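Local structure of putative oxidoreductase (Jannaschia sp., 3C24) at residues Glu159-Tyr162 against Ala163-Ala166; Asp167-Glu170 against Thr171-Pro175; Phe202-Thr205 against Met206-Val210. The protein is a putative oxidoreductase that probably binds a nicotinamide dinucleotide in a Rossmann-type domain, its substrate not being established. One frame throughout, in Å; residues are numbered along the deposited sequence.

Contact 1. Residues Glu159-Tyr162 against Ala163-Ala166; sequences EEHY and AIGA
The Tyr162 ring meets the methyl of Ala166 one helical turn on, CE2 lying 3.9 Å from Ala166 CB in an oblique approach. CG of Tyr162 stands anti to the backbone N (chi1 175°), which lays the ring alongside the following turn of helix and brings CZ, besides CE2, close to that methyl. Beyond the helix, Arg181 makes a cation-pi contact with the same ring, and the ring of Phe119 meets it with the planes inclined at about 45°. The second flat group, the imidazole of His161, is met obliquely by Ile164, whose CD1 comes to 3.9 Å from His161 CD2. These two side chains lie side by side and point the same way. At the other end of the imidazole ND1 is hydrogen-bonded to Thr117, which helps to hold the ring's rotation, while both side chains pack on Ile96.

Two backbone bonds of the regular i to i+4 kind join the same stretch of residues. Gly165 N gives a nearly straight bond to His161 O at 3.0 Å (N-H...O 175°), and Ala166 N reaches Tyr162 O at 2.9 Å. Nearer the start of the helix the pattern is completed by water: Ala163 N donates to a water at 3.0 Å, and the same water donates to Glu159 O at 2.8 Å, spanning a carbonyl and an amide 4.4 Å apart. The carboxylate of Glu159 turns to a salt bridge with Arg181, the residue that also meets the Tyr162 ring. A water thus stands in for a direct i to i+4 bond near the N-terminal end of helix 160-172, the connecting helix of the beta-alpha-beta unit formed by strand 148-156, helix 160-172 and strand 176-181.

Contact 2. Residues Asp167-Glu170 against Thr171-Pro175; sequences DICE and TMWSP
At the C-terminal end of helix 160-172, where Trp173 is the first residue to leave helical backbone angles, Thr171 turns its hydroxyl back onto the preceding turn. OG1 lies anti to its own carbonyl carbon and beside the backbone N (chi1 -53°), and from there donates to Asp167 O at 2.7 Å. Thr171 N donates to the same oxygen at 3.0 Å from the opposite face of the carbonyl plane, giving Asp167 O two donors. Met172 N continues the helical pattern to Ile168 O at 2.8 Å, and the last turn closes with Trp173 N bonded to Cys169 O at 3.0 Å.

Cys169 is the apolar hub. Its CB touches Trp173 CZ3 at 3.7 Å, and SG sits obliquely beside the indole, 4.6 Å from the centroid of the six-membered ring, in a sulfur-aromatic contact. The selenomethionine at Met172 bends at chi3 (-60°), which swings CE back to 4.0 Å from Cys169 SG; the same methyl also lies near Ile168 CG2.

Around this turn, Cys169 and Trp173 pack on Ile150 of strand 148-156, while Met172 and Trp173 rest on Ile27 of helix 22-33. The carboxylates point elsewhere, Asp167 to Asn7 and His36, Glu170 to Asn7 and Thr179, tying the helix to the N-terminal segment and to strand 176-181.

Contact 3. Residues Phe202-Thr205 against Met206-Val210; sequences FVET and MVHAV. With SO4 (sulfate ion), chain F.
His208 turns back toward Glu204, one turn earlier in helix 184-217. From CB, 3.6 Å from Glu204 O, the chain runs to CG, anti to the carbonyl carbon (chi1 -70°); CD2 faces the same oxygen at 3.8 Å. Glu204 CG lies over one face of the ring, toward its rim, a CH-pi contact 3.8 Å from the centroid, and NE2 is 3.9 Å from that carbon. CE1 meets Glu204 OE2 at 3.4 Å, with carboxylate and ring planes 47° apart. At the ring edge, in plane, ND1 donates an almost straight bond to sulfate O2 at 2.6 Å (N-H...O 168°). An alanine here would probably leave the sulfate without this donor and Glu204 CG without the ring face it packs on. Further back, Phe202 CE1 touches Met206 CG at 3.4 Å, and the selenium of this selenomethionine makes an oblique Met-aromatic contact.

The sulfate, probably from the crystallisation liquor, is also hydrogen-bonded to Lys259, Trp267 and Arg268 of the second subunit, and Glu204 salt-bridges that Lys259. Phe202 meets Phe202 of the second subunit, placing this turn in the dimer interface, while Met206 and Val210 pack on helix 221-239 of their own chain.

Contacts 1 and 2 follow each other directly along helix 160-172, their centres about 13 Å apart: contact 1 covers its first turns, contact 2 its last turn and the exit toward strand 176-181. That helix links strand 148-156 to strand 176-181, the last two strands in the order of the seven-stranded mixed sheet. Contact 3 comes later in the chain, on the long helix 184-217, its centre about 40 Å from that of contact 1 and about 33 Å from that of contact 2, on the opposite side of the chain's centre. The first two thus belong to the sheet-bearing part of the protein, the third to the helical part that meets the second subunit.

Contact 1. Residues Glu159-Tyr162 against Ala163-Ala166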
loop_
_atom_site.group_PDB
_atom_site.type_symbol
_atom_site.label_atom_id
_atom_site.label_comp_id
_atom_site.label_asym_id
_atom_site.label_seq_id
_atom_site.Cartn_x
_atom_site.Cartn_y
_atom_site.Cartn_z
ATOM N N GLU A 159 22.165 30.298 -4.530
ATOM C CA GLU A 159 21.165 29.991 -3.511
ATOM C C GLU A 159 19.789 30.550 -3.801
ATOM O O GLU A 159 18.754 29.896 -3.592
ATOM C CB GLU A 159 21.618 30.562 -2.182
ATOM C CG GLU A 159 20.656 30.361 -1.015
ATOM C CD GLU A 159 20.360 28.898 -0.658
ATOM O OE1 GLU A 159 21.077 27.939 -1.065
ATOM O OE2 GLU A 159 19.402 28.723 0.111
ATOM N N GLU A 160 19.808 31.751 -4.310
ATOM C CA GLU A 160 18.565 32.491 -4.606
ATOM C C GLU A 160 17.662 31.755 -5.609
ATOM O O GLU A 160 16.469 31.971 -5.703
ATOM C CB GLU A 160 18.858 33.884 -5.112
ATOM C CG GLU A 160 19.596 34.740 -4.089
ATOM C CD GLU A 160 21.125 34.767 -4.249
ATOM O OE1 GLU A 160 21.779 33.716 -4.547
ATOM O OE2 GLU A 160 21.670 35.890 -4.013
ATOM N N HIS A 161 18.293 30.871 -6.349
ATOM C CA HIS A 161 17.569 30.112 -7.380
ATOM C C HIS A 161 16.782 28.956 -6.813
ATOM O O HIS A 161 15.889 28.425 -7.510
ATOM C CB HIS A 161 18.515 29.640 -8.484
ATOM C CG HIS A 161 18.929 30.733 -9.388
ATOM N ND1 HIS A 161 19.643 30.510 -10.547
ATOM C CD2 HIS A 161 18.635 32.057 -9.370
ATOM C CE1 HIS A 161 19.834 31.665 -11.161
ATOM N NE2 HIS A 161 19.240 32.622 -10.469
ATOM N N TYR A 162 17.035 28.589 -5.559
ATOM C CA TYR A 162 16.279 27.464 -4.987
ATOM C C TYR A 162 14.811 27.854 -4.936
ATOM O O TYR A 162 13.960 27.111 -5.367
ATOM C CB TYR A 162 16.762 27.039 -3.591
ATOM C CG TYR A 162 15.836 25.976 -3.064
ATOM C CD1 TYR A 162 15.995 24.662 -3.437
ATOM C CD2 TYR A 162 14.719 26.311 -2.303
ATOM C CE1 TYR A 162 15.101 23.700 -3.012
ATOM C CE2 TYR A 162 13.824 25.339 -1.888
ATOM C CZ TYR A 162 14.006 24.054 -2.251
ATOM O OH TYR A 162 13.089 23.099 -1.855
ATOM N N ALA A 163 14.550 29.050 -4.431
ATOM C CA ALA A 163 13.166 29.548 -4.257
ATOM C C ALA A 163 12.451 29.587 -5.593
ATOM O O ALA A 163 11.267 29.267 -5.684
ATOM C CB ALA A 163 13.139 30.923 -3.610
ATOM N N ILE A 164 13.184 29.943 -6.633
ATOM C CA ILE A 164 12.568 30.093 -7.945
ATOM C C ILE A 164 12.181 28.684 -8.469
ATOM O O ILE A 164 11.065 28.429 -8.895
ATOM C CB ILE A 164 13.478 30.843 -8.921
ATOM C CG1 ILE A 164 13.701 32.276 -8.413
ATOM C CG2 ILE A 164 12.878 30.811 -10.317
ATOM C CD1 ILE A 164 14.889 33.013 -9.076
ATOM N N GLY A 165 13.128 27.774 -8.427
ATOM C CA GLY A 165 12.859 26.419 -8.897
ATOM C C GLY A 165 11.746 25.773 -8.121
ATOM O O GLY A 165 10.922 25.047 -8.667
ATOM N N ALA A 166 11.716 25.997 -6.802
ATOM C CA ALA A 166 10.661 25.431 -5.958
ATOM C C ALA A 166 9.271 25.967 -6.352
ATOM O O ALA A 166 8.274 25.221 -6.401
ATOM C CB ALA A 166 10.945 25.700 -4.481
HETATM O O HOH W 1 16.285 30.392 -2.446
#

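Contact 2. Residues Asp167-Glu170 against Thr171-Pro175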
loop_
_atom_site.group_PDB
_atom_site.type_symbol
_atom_site.label_atom_id
_atom_site.label_comp_id
_atom_site.label_asym_id
_atom_site.label_seq_id
_atom_site.Cartn_x
_atom_site.Cartn_y
_atom_site.Cartn_z
ATOM N N ASP A 167 9.247 27.268 -6.599
ATOM C CA ASP A 167 7.997 27.932 -7.025
ATOM C C ASP A 167 7.494 27.330 -8.349
ATOM O O ASP A 167 6.282 27.093 -8.529
ATOM C CB ASP A 167 8.193 29.423 -7.167
ATOM C CG ASP A 167 6.905 30.142 -7.484
ATOM O OD1 ASP A 167 6.074 30.277 -6.573
ATOM O OD2 ASP A 167 6.733 30.575 -8.641
ATOM N N ILE A 168 8.407 27.085 -9.266
ATOM C CA ILE A 168 8.027 26.505 -10.542
ATOM C C ILE A 168 7.463 25.092 -10.330
ATOM O O ILE A 168 6.374 24.742 -10.843
ATOM C CB ILE A 168 9.148 26.489 -11.571
ATOM C CG1 ILE A 168 9.682 27.919 -11.838
ATOM C CG2 ILE A 168 8.637 25.872 -12.868
ATOM C CD1 ILE A 168 8.606 28.897 -12.151
ATOM N N CYS A 169 8.154 24.309 -9.520
ATOM C CA CYS A 169 7.677 22.936 -9.231
ATOM C C CYS A 169 6.343 22.927 -8.518
ATOM O O CYS A 169 5.480 22.085 -8.799
ATOM C CB CYS A 169 8.699 22.146 -8.406
ATOM S SG CYS A 169 10.178 21.751 -9.340
ATOM N N GLU A 170 6.159 23.884 -7.619
ATOM C CA GLU A 170 4.898 23.999 -6.860
ATOM C C GLU A 170 3.728 24.392 -7.772
ATOM O O GLU A 170 2.544 24.007 -7.561
ATOM C CB GLU A 170 5.055 24.985 -5.727
ATOM C CG GLU A 170 5.848 24.449 -4.567
ATOM C CD GLU A 170 6.315 25.534 -3.603
ATOM O OE1 GLU A 170 5.879 26.684 -3.760
ATOM O OE2 GLU A 170 7.129 25.227 -2.707
ATOM N N THR A 171 4.067 25.099 -8.838
ATOM C CA THR A 171 3.080 25.519 -9.838
ATOM C C THR A 171 2.765 24.329 -10.744
ATOM O O THR A 171 1.598 24.027 -11.009
ATOM C CB THR A 171 3.599 26.659 -10.710
ATOM O OG1 THR A 171 4.058 27.712 -9.870
ATOM C CG2 THR A 171 2.528 27.117 -11.735
HETATM N N MSE A 172 3.806 23.618 -11.193
HETATM C CA MSE A 172 3.609 22.483 -12.104
HETATM C C MSE A 172 2.850 21.312 -11.512
HETATM O O MSE A 172 2.103 20.596 -12.237
HETATM C CB MSE A 172 4.950 21.993 -12.668
HETATM C CG MSE A 172 5.619 23.013 -13.499
HETATM SE SE MSE A 172 7.247 22.216 -14.320
HETATM C CE MSE A 172 8.198 21.760 -12.785
ATOM N N TRP A 173 3.004 21.150 -10.206
ATOM C CA TRP A 173 2.493 19.971 -9.513
ATOM C C TRP A 173 1.457 20.269 -8.458
ATOM O O TRP A 173 1.182 19.433 -7.587
ATOM C CB TRP A 173 3.659 19.181 -8.892
ATOM C CG TRP A 173 4.587 18.600 -9.935
ATOM C CD1 TRP A 173 4.223 18.053 -11.089
ATOM C CD2 TRP A 173 6.019 18.447 -9.839
ATOM N NE1 TRP A 173 5.322 17.597 -11.774
ATOM C CE2 TRP A 173 6.439 17.827 -11.026
ATOM C CE3 TRP A 173 6.980 18.792 -8.879
ATOM C CZ2 TRP A 173 7.771 17.538 -11.290
ATOM C CZ3 TRP A 173 8.326 18.491 -9.138
ATOM C CH2 TRP A 173 8.698 17.874 -10.347
ATOM N N SER A 174 0.868 21.466 -8.565
ATOM C CA SER A 174 -0.182 21.919 -7.624
ATOM C C SER A 174 -1.367 20.960 -7.648
ATOM O O SER A 174 -1.709 20.462 -8.689
ATOM C CB SER A 174 -0.678 23.335 -7.922
ATOM O OG SER A 174 -1.339 23.367 -9.158
ATOM N N PRO A 175 -2.046 20.791 -6.507
ATOM C CA PRO A 175 -1.754 21.486 -5.256
ATOM C C PRO A 175 -0.709 20.791 -4.431
ATOM O O PRO A 175 -0.749 19.580 -4.247
ATOM C CB PRO A 175 -3.125 21.506 -4.543
ATOM C CG PRO A 175 -3.829 20.336 -5.077
ATOM C CD PRO A 175 -3.408 20.212 -6.505
#

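Contact 3. Residues Phe202-Thr205 against Met206-Val210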
loop_
_atom_site.group_PDB
_atom_site.type_symbol
_atom_site.label_atom_id
_atom_site.label_comp_id
_atom_site.label_asym_id
_atom_site.label_seq_id
_atom_site.Cartn_x
_atom_site.Cartn_y
_atom_site.Cartn_z
ATOM N N PHE A 202 8.950 -4.725 -4.041
ATOM C CA PHE A 202 7.938 -5.120 -2.999
ATOM C C PHE A 202 6.586 -5.236 -3.623
ATOM O O PHE A 202 5.890 -6.238 -3.549
ATOM C CB PHE A 202 7.840 -4.034 -1.869
ATOM C CG PHE A 202 6.436 -3.888 -1.143
ATOM C CD1 PHE A 202 5.810 -4.944 -0.506
ATOM C CD2 PHE A 202 5.825 -2.645 -1.025
ATOM C CE1 PHE A 202 4.563 -4.788 0.180
ATOM C CE2 PHE A 202 4.585 -2.497 -0.381
ATOM C CZ PHE A 202 3.971 -3.569 0.236
ATOM N N VAL A 203 6.234 -4.174 -4.317
ATOM C CA VAL A 203 4.918 -4.124 -4.954
ATOM C C VAL A 203 4.740 -5.209 -6.012
ATOM O O VAL A 203 3.719 -5.909 -6.069
ATOM C CB VAL A 203 4.580 -2.713 -5.485
ATOM C CG1 VAL A 203 3.293 -2.714 -6.213
ATOM C CG2 VAL A 203 4.451 -1.712 -4.291
ATOM N N GLU A 204 5.742 -5.372 -6.868
ATOM C CA GLU A 204 5.671 -6.445 -7.884
ATOM C C GLU A 204 5.550 -7.809 -7.220
ATOM O O GLU A 204 4.778 -8.664 -7.656
ATOM C CB GLU A 204 6.838 -6.385 -8.860
ATOM C CG GLU A 204 6.880 -7.583 -9.801
ATOM C CD GLU A 204 7.371 -7.215 -11.153
ATOM O OE1 GLU A 204 6.852 -6.225 -11.725
ATOM O OE2 GLU A 204 8.221 -7.945 -11.676
ATOM N N THR A 205 6.338 -8.018 -6.171
ATOM C CA THR A 205 6.254 -9.279 -5.412
ATOM C C THR A 205 4.827 -9.503 -4.879
ATOM O O THR A 205 4.320 -10.621 -4.922
ATOM C CB THR A 205 7.317 -9.363 -4.286
ATOM O OG1 THR A 205 8.604 -9.158 -4.879
ATOM C CG2 THR A 205 7.236 -10.730 -3.590
HETATM N N MSE A 206 4.138 -8.447 -4.433
HETATM C CA MSE A 206 2.780 -8.600 -3.903
HETATM C C MSE A 206 1.836 -9.063 -4.972
HETATM O O MSE A 206 1.014 -9.935 -4.760
HETATM C CB MSE A 206 2.223 -7.317 -3.297
HETATM C CG MSE A 206 2.960 -6.728 -2.162
HETATM SE SE MSE A 206 3.068 -7.935 -0.604
HETATM C CE MSE A 206 4.899 -8.529 -1.044
ATOM N N VAL A 207 1.983 -8.520 -6.183
ATOM C CA VAL A 207 1.142 -8.951 -7.303
ATOM C C VAL A 207 1.459 -10.417 -7.659
ATOM O O VAL A 207 0.576 -11.246 -7.884
ATOM C CB VAL A 207 1.391 -8.086 -8.582
ATOM C CG1 VAL A 207 0.653 -8.726 -9.818
ATOM C CG2 VAL A 207 0.947 -6.635 -8.359
ATOM N N HIS A 208 2.724 -10.741 -7.717
ATOM C CA HIS A 208 3.118 -12.082 -8.078
ATOM C C HIS A 208 2.724 -13.090 -7.003
ATOM O O HIS A 208 2.523 -14.275 -7.302
ATOM C CB HIS A 208 4.595 -12.188 -8.380
ATOM C CG HIS A 208 4.978 -11.509 -9.666
ATOM N ND1 HIS A 208 6.286 -11.268 -10.024
ATOM C CD2 HIS A 208 4.212 -10.989 -10.660
ATOM C CE1 HIS A 208 6.311 -10.665 -11.202
ATOM N NE2 HIS A 208 5.069 -10.490 -11.617
ATOM N N ALA A 209 2.547 -12.615 -5.777
ATOM C CA ALA A 209 2.125 -13.508 -4.683
ATOM C C ALA A 209 0.628 -13.847 -4.872
ATOM O O ALA A 209 0.177 -14.969 -4.657
ATOM C CB ALA A 209 2.412 -12.906 -3.340
ATOM N N VAL A 210 -0.139 -12.854 -5.307
ATOM C CA VAL A 210 -1.539 -13.092 -5.654
ATOM C C VAL A 210 -1.584 -14.131 -6.809
ATOM O O VAL A 210 -2.379 -15.111 -6.808
ATOM C CB VAL A 210 -2.310 -11.771 -5.963
ATOM C CG1 VAL A 210 -3.705 -12.081 -6.685
ATOM C CG2 VAL A 210 -2.430 -10.940 -4.662
HETATM S S SO4 F . 9.403 -13.009 -9.578
HETATM O O1 SO4 F . 10.413 -12.335 -10.403
HETATM O O2 SO4 F . 8.552 -11.983 -8.895
HETATM O O3 SO4 F . 8.579 -13.773 -10.465
HETATM O O4 SO4 F . 10.157 -13.780 -8.618
#